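Long-range contacts in putative nisin-resistance protein (Streptococcus agalactiae 515, PDB 4Y68), which is a putative nisin-resistance lipoprotein of peptidase family S41 that probably recognises and cleaves the lantibiotic nisin: residues K131-Q142 and A203-I211; A173-F182 and K192-P200. One frame throughout, in Å; residues are numbered along the deposited sequence.

Both segments of contact 2 fall in the chain between the two segments of contact 1, and the contact centres lie 14 Å apart within the S41 peptidase region. Contact 2 closes the open end of the hairpin formed by strands 180-185 and 191-195; contact 1 packs the loop that leads from strand 191-195 to strand 218-222 against helix 131-147. Arg208 joins the two: NH2 lies 2.9 Å from Ile199 O, a probable hydrogen bond, and NH1 probably binds Met196 O at 3.3 Å. Beside it, Ile211 CD1 packs 3.4 Å from Met196 CG. A bound MES molecule, probably from the crystallisation liquor, lies about 3 Å from the Ala203 side chain in contact 1.

Contact 1: residues K131-Q142 and A203-I211; sequences KRSISHYSGKLQ and ALKISRKTI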
loop_
_atom_site.group_PDB
_atom_site.type_symbol
_atom_site.label_atom_id
_atom_site.label_comp_id
_atom_site.label_asym_id
_atom_site.label_seq_id
_atom_site.Cartn_x
_atom_site.Cartn_y
_atom_site.Cartn_z
ATOM N N LYS A 131 13.134 4.605 10.426
ATOM C CA LYS A 131 13.106 3.372 11.214
ATOM C C LYS A 131 12.386 3.504 12.556
ATOM O O LYS A 131 11.712 2.572 13.012
ATOM C CB LYS A 131 14.548 2.916 11.441
ATOM C CG LYS A 131 14.761 1.499 11.924
ATOM C CD LYS A 131 16.277 1.247 12.043
ATOM C CE LYS A 131 16.650 -0.234 11.951
ATOM N NZ LYS A 131 16.434 -1.031 13.193
ATOM N N ARG A 132 12.546 4.654 13.197
ATOM C CA ARG A 132 11.984 4.841 14.532
ATOM C C ARG A 132 10.470 4.885 14.466
ATOM O O ARG A 132 9.800 4.171 15.205
ATOM C CB ARG A 132 12.528 6.114 15.195
ATOM C CG ARG A 132 11.959 6.353 16.598
ATOM C CD ARG A 132 12.618 7.535 17.335
ATOM N NE ARG A 132 13.893 7.169 17.959
ATOM C CZ ARG A 132 15.092 7.470 17.459
ATOM N NH1 ARG A 132 15.192 8.157 16.322
ATOM N NH2 ARG A 132 16.195 7.089 18.097
ATOM N N SER A 133 9.942 5.712 13.570
ATOM C CA SER A 133 8.503 5.845 13.404
ATOM C C SER A 133 7.841 4.526 13.037
ATOM O O SER A 133 6.776 4.190 13.567
ATOM C CB SER A 133 8.167 6.877 12.325
ATOM O OG SER A 133 8.770 8.124 12.576
ATOM N N ILE A 134 8.442 3.797 12.097
ATOM C CA ILE A 134 7.773 2.605 11.592
ATOM C C ILE A 134 7.863 1.511 12.625
ATOM O O ILE A 134 6.988 0.670 12.685
ATOM C CB ILE A 134 8.348 2.088 10.242
ATOM C CG1 ILE A 134 9.769 1.566 10.418
ATOM C CG2 ILE A 134 8.239 3.151 9.146
ATOM C CD1 ILE A 134 10.347 0.918 9.150
ATOM N N SER A 135 8.910 1.531 13.449
ATOM C CA SER A 135 9.040 0.563 14.541
ATOM C C SER A 135 8.085 0.878 15.718
ATOM O O SER A 135 7.580 -0.023 16.401
ATOM C CB SER A 135 10.487 0.521 15.036
ATOM O OG SER A 135 11.383 0.231 13.965
ATOM N N HIS A 136 7.833 2.158 15.950
ATOM C CA HIS A 136 6.822 2.538 16.919
ATOM C C HIS A 136 5.437 2.076 16.450
ATOM O O HIS A 136 4.649 1.585 17.245
ATOM C CB HIS A 136 6.837 4.047 17.164
ATOM C CG HIS A 136 5.728 4.513 18.050
ATOM N ND1 HIS A 136 5.030 5.678 17.820
ATOM C CD2 HIS A 136 5.181 3.956 19.156
ATOM C CE1 HIS A 136 4.098 5.819 18.748
ATOM N NE2 HIS A 136 4.169 4.789 19.570
ATOM N N TYR A 137 5.150 2.201 15.155
ATOM C CA TYR A 137 3.853 1.773 14.628
ATOM C C TYR A 137 3.690 0.259 14.755
ATOM O O TYR A 137 2.719 -0.206 15.333
ATOM C CB TYR A 137 3.695 2.214 13.169
ATOM C CG TYR A 137 2.358 1.885 12.483
ATOM C CD1 TYR A 137 1.992 0.569 12.186
ATOM C CD2 TYR A 137 1.507 2.906 12.068
ATOM C CE1 TYR A 137 0.781 0.288 11.525
ATOM C CE2 TYR A 137 0.304 2.644 11.398
ATOM C CZ TYR A 137 -0.048 1.341 11.133
ATOM O OH TYR A 137 -1.226 1.096 10.487
ATOM N N SER A 138 4.646 -0.505 14.231
ATOM C CA SER A 138 4.564 -1.963 14.305
ATOM C C SER A 138 4.654 -2.462 15.747
ATOM O O SER A 138 3.955 -3.405 16.116
ATOM C CB SER A 138 5.650 -2.623 13.445
ATOM O OG SER A 138 6.975 -2.234 13.826
ATOM N N GLY A 139 5.500 -1.833 16.558
ATOM C CA GLY A 139 5.672 -2.234 17.956
ATOM C C GLY A 139 4.389 -2.123 18.756
ATOM O O GLY A 139 4.026 -3.011 19.533
ATOM N N LYS A 140 3.682 -1.021 18.545
ATOM C CA LYS A 140 2.378 -0.815 19.157
ATOM C C LYS A 140 1.417 -1.963 18.804
ATOM O O LYS A 140 0.663 -2.439 19.652
ATOM C CB LYS A 140 1.815 0.538 18.702
ATOM C CG LYS A 140 1.326 1.461 19.803
ATOM C CD LYS A 140 -0.191 1.381 19.937
ATOM C CE LYS A 140 -0.746 2.471 20.867
ATOM N NZ LYS A 140 -0.681 3.869 20.299
ATOM N N LEU A 141 1.440 -2.413 17.553
ATOM C CA LEU A 141 0.561 -3.490 17.130
ATOM C C LEU A 141 0.995 -4.805 17.765
ATOM O O LEU A 141 0.190 -5.525 18.357
ATOM C CB LEU A 141 0.547 -3.618 15.605
ATOM C CG LEU A 141 -0.450 -2.697 14.913
ATOM C CD1 LEU A 141 -0.203 -2.632 13.427
ATOM C CD2 LEU A 141 -1.860 -3.186 15.189
ATOM N N GLN A 142 2.278 -5.111 17.615
ATOM C CA GLN A 142 2.876 -6.285 18.219
ATOM C C GLN A 142 2.489 -6.387 19.708
ATOM O O GLN A 142 2.003 -7.422 20.154
ATOM C CB GLN A 142 4.389 -6.229 18.040
ATOM C CG GLN A 142 5.167 -7.342 18.697
ATOM C CD GLN A 142 5.322 -8.549 17.816
ATOM O OE1 GLN A 142 4.352 -9.054 17.234
ATOM N NE2 GLN A 142 6.549 -9.028 17.704
ATOM N N ALA A 203 14.496 -4.971 10.573
ATOM C CA ALA A 203 14.433 -3.528 10.766
ATOM C C ALA A 203 13.454 -3.062 11.868
ATOM O O ALA A 203 13.703 -2.063 12.523
ATOM C CB ALA A 203 14.065 -2.868 9.472
ATOM N N LEU A 204 12.343 -3.766 12.051
ATOM C CA LEU A 204 11.366 -3.409 13.069
ATOM C C LEU A 204 11.722 -4.026 14.427
ATOM O O LEU A 204 10.978 -3.875 15.398
ATOM C CB LEU A 204 9.976 -3.874 12.648
ATOM C CG LEU A 204 9.561 -3.576 11.203
ATOM C CD1 LEU A 204 8.181 -4.150 10.885
ATOM C CD2 LEU A 204 9.592 -2.085 10.942
ATOM N N LYS A 205 12.853 -4.731 14.466
ATOM C CA LYS A 205 13.258 -5.569 15.603
ATOM C C LYS A 205 12.116 -6.455 16.071
ATOM O O LYS A 205 11.829 -6.531 17.258
ATOM C CB LYS A 205 13.774 -4.720 16.777
ATOM C CG LYS A 205 14.739 -3.594 16.363
ATOM C CD LYS A 205 15.673 -3.204 17.510
ATOM C CE LYS A 205 16.472 -1.947 17.186
ATOM N NZ LYS A 205 17.273 -1.458 18.360
ATOM N N ILE A 206 11.458 -7.103 15.119
ATOM C CA ILE A 206 10.437 -8.095 15.412
ATOM C C ILE A 206 10.962 -9.460 14.980
ATOM O O ILE A 206 11.595 -9.584 13.938
ATOM C CB ILE A 206 9.121 -7.791 14.686
ATOM C CG1 ILE A 206 8.477 -6.522 15.239
ATOM C CG2 ILE A 206 8.164 -8.969 14.803
ATOM C CD1 ILE A 206 7.098 -6.257 14.676
ATOM N N SER A 207 10.704 -10.483 15.784
ATOM C CA SER A 207 11.312 -11.781 15.547
ATOM C C SER A 207 10.440 -12.688 14.719
ATOM O O SER A 207 9.231 -12.839 14.973
ATOM C CB SER A 207 11.631 -12.485 16.868
ATOM O OG SER A 207 12.000 -13.834 16.611
ATOM N N ARG A 208 11.069 -13.346 13.759
ATOM C CA ARG A 208 10.335 -14.247 12.884
ATOM C C ARG A 208 9.690 -15.390 13.679
ATOM O O ARG A 208 8.757 -16.031 13.210
ATOM C CB ARG A 208 11.268 -14.748 11.784
ATOM C CG ARG A 208 11.921 -13.583 11.052
ATOM C CD ARG A 208 12.354 -13.890 9.611
ATOM N NE ARG A 208 12.686 -12.650 8.893
ATOM C CZ ARG A 208 11.862 -12.047 8.037
ATOM N NH1 ARG A 208 10.672 -12.583 7.781
ATOM N NH2 ARG A 208 12.219 -10.915 7.434
ATOM N N LYS A 209 10.135 -15.603 14.915
ATOM C CA LYS A 209 9.543 -16.664 15.727
ATOM C C LYS A 209 8.142 -16.296 16.201
ATOM O O LYS A 209 7.407 -17.165 16.698
ATOM C CB LYS A 209 10.435 -17.001 16.932
ATOM C CG LYS A 209 11.732 -17.754 16.565
ATOM C CD LYS A 209 11.439 -19.180 16.072
ATOM C CE LYS A 209 12.660 -19.854 15.432
ATOM N NZ LYS A 209 13.735 -20.232 16.407
ATOM N N THR A 210 7.755 -15.028 16.036
ATOM C CA THR A 210 6.420 -14.618 16.464
ATOM C C THR A 210 5.398 -14.681 15.334
ATOM O O THR A 210 4.189 -14.623 15.583
ATOM C CB THR A 210 6.421 -13.200 17.057
ATOM O OG1 THR A 210 6.788 -12.246 16.058
ATOM C CG2 THR A 210 7.412 -13.105 18.214
ATOM N N ILE A 211 5.877 -14.834 14.102
ATOM C CA ILE A 211 4.990 -14.923 12.939
ATOM C C ILE A 211 3.968 -16.029 13.071
ATOM O O ILE A 211 4.329 -17.179 13.318
ATOM C CB ILE A 211 5.763 -15.185 11.642
ATOM C CG1 ILE A 211 6.755 -14.060 11.366
ATOM C CG2 ILE A 211 4.787 -15.386 10.500
ATOM C CD1 ILE A 211 7.739 -14.343 10.225
HETATM O O HOH W 1 8.586 -2.993 16.156
HETATM O O HOH W 2 13.811 -0.738 15.130
HETATM O O HOH W 3 9.333 -9.321 18.653
#
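Ala203, Leu204 and Ile206 lie along one side of helix 131-147, where the loop between strands 191-195 and 218-222 packs on a helix of the S41 peptidase region. The direct polar bond is at the start of the helix segment. Lys131 reaches over with a chain that bends only at its end (chi4 -79°), and NZ donates to Ala203 O at 3.0 Å, tilted out of the carbonyl plane. Lys205 NZ is 5.3 Å from Lys131 NZ, a like-charge neighbour that solvent probably screens, as both side chains are exposed.

Van der Waals contact is centred on Leu204. Its CD2 meets Ile134 CD1 at 3.6 Å, the two side chains crossing at about a right angle, while CB and CD1 rest against Ser138 OG. Ile206 continues the row, its CD1 beside Ser138 CB and its CG2 packed against the amide end of Gln142, 3.3 Å from NE2. Pro167 and Ile166 of helix 165-171 back Ile134 and Leu204, respectively.

Waters fill in the polar bridges. One donates to Ser135 O and Leu204 O and accepts from Ser138 OG; a second donates to Ser135 OG and Ala203 O. Ser135 OG itself turns back along the helix to Lys131 O, which also receives Ser135 N from the opposite face of its plane. At the C-terminal end of the segment, Gln142, bent at chi2 (88°), donates from NE2 to a third water at 3.0 Å, which also takes a weak bond from Ser207 N.

Contact 2: residues A173-F182 and K192-P200; sequences ASILPNDTLF and KTITMKNIP
Met196 packs its buried side chain on Ala173, Leu176 and Leu181, with Ile169 of helix 165-171 and Ile211 also touching it. CB starts beside Pro177 O and Asn178 OD1, each 3.7 Å away, and CG, anti to the backbone N (chi1 -170°), remains near both oxygens. Bends at chi2 and chi3 then turn the thioether inward: SD passes Ala173 CB at 4.4 Å, and CE ends 3.6 Å from Leu176 CB, with Leu181 CD2 a little farther off. The Met196 backbone N donates to Asp179 O from above the carbonyl plane, and a water links Asn178 OD1 to Lys197 N.

Just before Met196 the chain pairs as a strand with 180-182. Ile194 O accepts a bond from Leu181 N at 2.7 Å, in the carbonyl plane, and a weak one from Phe182 N; Ile194 N returns to Phe182 O at 2.9 Å. Ile194 runs alongside Phe182, and its CB sits over one ring face, a CH-pi contact 4.0 Å from the centroid, while CG1 touches CZ. At the neighbouring non-hydrogen-bonded pair the Thr180 and Thr195 side chains turn apart, and Thr180 OG1 rests against Thr193 CG2. Two residues, Leu181 and Phe182, thus stand opposite the single Ile194, the mark of a classic beta bulge, here in the antiparallel hairpin of strands 180-185 and 191-195.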
loop_
_atom_site.group_PDB
_atom_site.type_symbol
_atom_site.label_atom_id
_atom_site.label_comp_id
_atom_site.label_asym_id
_atom_site.label_seq_id
_atom_site.Cartn_x
_atom_site.Cartn_y
_atom_site.Cartn_z
ATOM N N ALA A 173 2.278 -9.306 12.083
ATOM C CA ALA A 173 3.018 -10.526 11.755
ATOM C C ALA A 173 2.510 -11.715 12.543
ATOM O O ALA A 173 2.361 -12.803 12.001
ATOM C CB ALA A 173 4.517 -10.341 11.999
ATOM N N SER A 174 2.232 -11.503 13.823
ATOM C CA SER A 174 1.813 -12.594 14.696
ATOM C C SER A 174 0.504 -13.255 14.259
ATOM O O SER A 174 0.212 -14.390 14.676
ATOM C CB SER A 174 1.686 -12.091 16.156
ATOM O OG SER A 174 0.431 -11.457 16.391
ATOM N N ILE A 175 -0.300 -12.574 13.439
ATOM C CA ILE A 175 -1.545 -13.193 12.969
ATOM C C ILE A 175 -1.550 -13.474 11.467
ATOM O O ILE A 175 -2.599 -13.759 10.883
ATOM C CB ILE A 175 -2.811 -12.349 13.307
ATOM C CG1 ILE A 175 -2.628 -10.884 12.927
ATOM C CG2 ILE A 175 -3.176 -12.461 14.804
ATOM C CD1 ILE A 175 -3.836 -10.034 13.229
ATOM N N LEU A 176 -0.381 -13.436 10.848
ATOM C CA LEU A 176 -0.279 -13.763 9.422
ATOM C C LEU A 176 0.634 -14.978 9.176
ATOM O O LEU A 176 1.519 -15.277 9.962
ATOM C CB LEU A 176 0.233 -12.555 8.624
ATOM C CG LEU A 176 -0.730 -11.393 8.316
ATOM C CD1 LEU A 176 0.056 -10.165 7.860
ATOM C CD2 LEU A 176 -1.753 -11.775 7.285
ATOM N N PRO A 177 0.428 -15.669 8.059
ATOM C CA PRO A 177 1.211 -16.852 7.705
ATOM C C PRO A 177 2.659 -16.489 7.459
ATOM O O PRO A 177 2.907 -15.391 6.952
ATOM C CB PRO A 177 0.556 -17.337 6.396
ATOM C CG PRO A 177 -0.757 -16.700 6.370
ATOM C CD PRO A 177 -0.621 -15.390 7.068
ATOM N N ASN A 178 3.593 -17.375 7.797
ATOM C CA ASN A 178 4.965 -17.224 7.314
ATOM C C ASN A 178 5.061 -17.852 5.931
ATOM O O ASN A 178 5.695 -18.879 5.748
ATOM C CB ASN A 178 5.967 -17.867 8.269
ATOM C CG ASN A 178 7.398 -17.614 7.861
ATOM O OD1 ASN A 178 7.718 -16.591 7.262
ATOM N ND2 ASN A 178 8.269 -18.553 8.173
ATOM N N ASP A 179 4.397 -17.237 4.968
ATOM C CA ASP A 179 4.203 -17.826 3.644
ATOM C C ASP A 179 3.792 -16.710 2.684
ATOM O O ASP A 179 3.877 -15.529 3.014
ATOM C CB ASP A 179 3.109 -18.915 3.694
ATOM C CG ASP A 179 3.247 -19.977 2.594
ATOM O OD1 ASP A 179 3.723 -19.677 1.479
ATOM O OD2 ASP A 179 2.872 -21.138 2.861
ATOM N N THR A 180 3.285 -17.102 1.528
ATOM C CA THR A 180 2.818 -16.174 0.525
ATOM C C THR A 180 1.740 -15.241 1.080
ATOM O O THR A 180 0.806 -15.674 1.722
ATOM C CB THR A 180 2.279 -16.941 -0.691
ATOM O OG1 THR A 180 3.383 -17.488 -1.432
ATOM C CG2 THR A 180 1.471 -16.027 -1.580
ATOM N N LEU A 181 1.908 -13.948 0.849
ATOM C CA LEU A 181 0.900 -12.967 1.230
ATOM C C LEU A 181 0.005 -12.596 0.043
ATOM O O LEU A 181 -1.221 -12.640 0.159
ATOM C CB LEU A 181 1.575 -11.728 1.814
ATOM C CG LEU A 181 1.820 -11.716 3.328
ATOM C CD1 LEU A 181 1.657 -13.071 3.996
ATOM C CD2 LEU A 181 3.164 -11.104 3.653
ATOM N N PHE A 182 0.613 -12.201 -1.075
ATOM C CA PHE A 182 -0.101 -12.033 -2.343
ATOM C C PHE A 182 0.918 -12.177 -3.482
ATOM O O PHE A 182 2.112 -12.223 -3.223
ATOM C CB PHE A 182 -0.847 -10.677 -2.417
ATOM C CG PHE A 182 0.046 -9.480 -2.223
ATOM C CD1 PHE A 182 0.276 -8.963 -0.959
ATOM C CD2 PHE A 182 0.671 -8.884 -3.298
ATOM C CE1 PHE A 182 1.110 -7.871 -0.775
ATOM C CE2 PHE A 182 1.500 -7.785 -3.117
ATOM C CZ PHE A 182 1.723 -7.281 -1.864
ATOM N N LYS A 192 5.794 -12.515 -9.474
ATOM C CA LYS A 192 6.530 -12.555 -8.217
ATOM C C LYS A 192 5.579 -12.693 -7.033
ATOM O O LYS A 192 4.345 -12.696 -7.174
ATOM C CB LYS A 192 7.401 -11.308 -8.065
ATOM C CG LYS A 192 8.533 -11.219 -9.083
ATOM C CD LYS A 192 9.367 -9.947 -8.871
ATOM C CE LYS A 192 10.662 -9.959 -9.708
ATOM N NZ LYS A 192 11.644 -8.884 -9.295
ATOM N N THR A 193 6.157 -12.819 -5.854
ATOM C CA THR A 193 5.358 -13.114 -4.679
ATOM C C THR A 193 5.839 -12.246 -3.537
ATOM O O THR A 193 7.028 -12.109 -3.352
ATOM C CB THR A 193 5.452 -14.609 -4.307
ATOM O OG1 THR A 193 4.702 -15.383 -5.253
ATOM C CG2 THR A 193 4.883 -14.856 -2.918
ATOM N N ILE A 194 4.923 -11.619 -2.801
ATOM C CA ILE A 194 5.297 -11.014 -1.524
ATOM C C ILE A 194 4.997 -12.023 -0.395
ATOM O O ILE A 194 3.849 -12.407 -0.192
ATOM C CB ILE A 194 4.559 -9.696 -1.272
ATOM C CG1 ILE A 194 4.909 -8.658 -2.345
ATOM C CG2 ILE A 194 4.839 -9.182 0.143
ATOM C CD1 ILE A 194 6.410 -8.342 -2.458
ATOM N N THR A 195 6.042 -12.489 0.282
ATOM C CA THR A 195 5.921 -13.420 1.401
ATOM C C THR A 195 6.319 -12.685 2.660
ATOM O O THR A 195 6.856 -11.578 2.591
ATOM C CB THR A 195 6.849 -14.682 1.277
ATOM O OG1 THR A 195 8.224 -14.278 1.387
ATOM C CG2 THR A 195 6.653 -15.387 -0.039
ATOM N N MET A 196 6.098 -13.314 3.804
ATOM C CA MET A 196 6.479 -12.695 5.054
ATOM C C MET A 196 7.997 -12.475 5.095
ATOM O O MET A 196 8.448 -11.500 5.659
ATOM C CB MET A 196 5.984 -13.537 6.238
ATOM C CG MET A 196 6.110 -12.858 7.601
ATOM S SD MET A 196 5.364 -11.215 7.739
ATOM C CE MET A 196 3.632 -11.614 7.763
ATOM N N LYS A 197 8.779 -13.336 4.446
ATOM C CA LYS A 197 10.241 -13.123 4.322
ATOM C C LYS A 197 10.666 -11.849 3.568
ATOM O O LYS A 197 11.629 -11.186 3.940
ATOM C CB LYS A 197 10.887 -14.324 3.637
ATOM C CG LYS A 197 10.607 -15.634 4.320
ATOM C CD LYS A 197 10.569 -16.797 3.318
ATOM C CE LYS A 197 11.956 -17.397 3.026
ATOM N NZ LYS A 197 12.903 -16.487 2.304
ATOM N N ASN A 198 9.981 -11.505 2.487
ATOM C CA ASN A 198 10.280 -10.241 1.814
ATOM C C ASN A 198 9.988 -8.996 2.680
ATOM O O ASN A 198 10.231 -7.868 2.236
ATOM C CB ASN A 198 9.494 -10.103 0.507
ATOM C CG ASN A 198 9.631 -11.300 -0.398
ATOM O OD1 ASN A 198 8.632 -11.769 -0.944
ATOM N ND2 ASN A 198 10.856 -11.812 -0.561
ATOM N N ILE A 199 9.440 -9.192 3.883
ATOM C CA ILE A 199 9.108 -8.073 4.759
ATOM C C ILE A 199 10.267 -7.845 5.711
ATOM O O ILE A 199 10.639 -8.751 6.443
ATOM C CB ILE A 199 7.821 -8.329 5.579
ATOM C CG1 ILE A 199 6.674 -8.775 4.671
ATOM C CG2 ILE A 199 7.431 -7.075 6.377
ATOM C CD1 ILE A 199 6.120 -7.660 3.812
ATOM N N PRO A 200 10.854 -6.641 5.698
ATOM C CA PRO A 200 12.029 -6.379 6.541
ATOM C C PRO A 200 11.714 -6.340 8.029
ATOM O O PRO A 200 11.805 -5.281 8.630
ATOM C CB PRO A 200 12.499 -5.000 6.061
ATOM C CG PRO A 200 12.017 -4.913 4.667
ATOM C CD PRO A 200 10.671 -5.594 4.684
HETATM O O HOH W 4 7.509 -16.127 4.397
#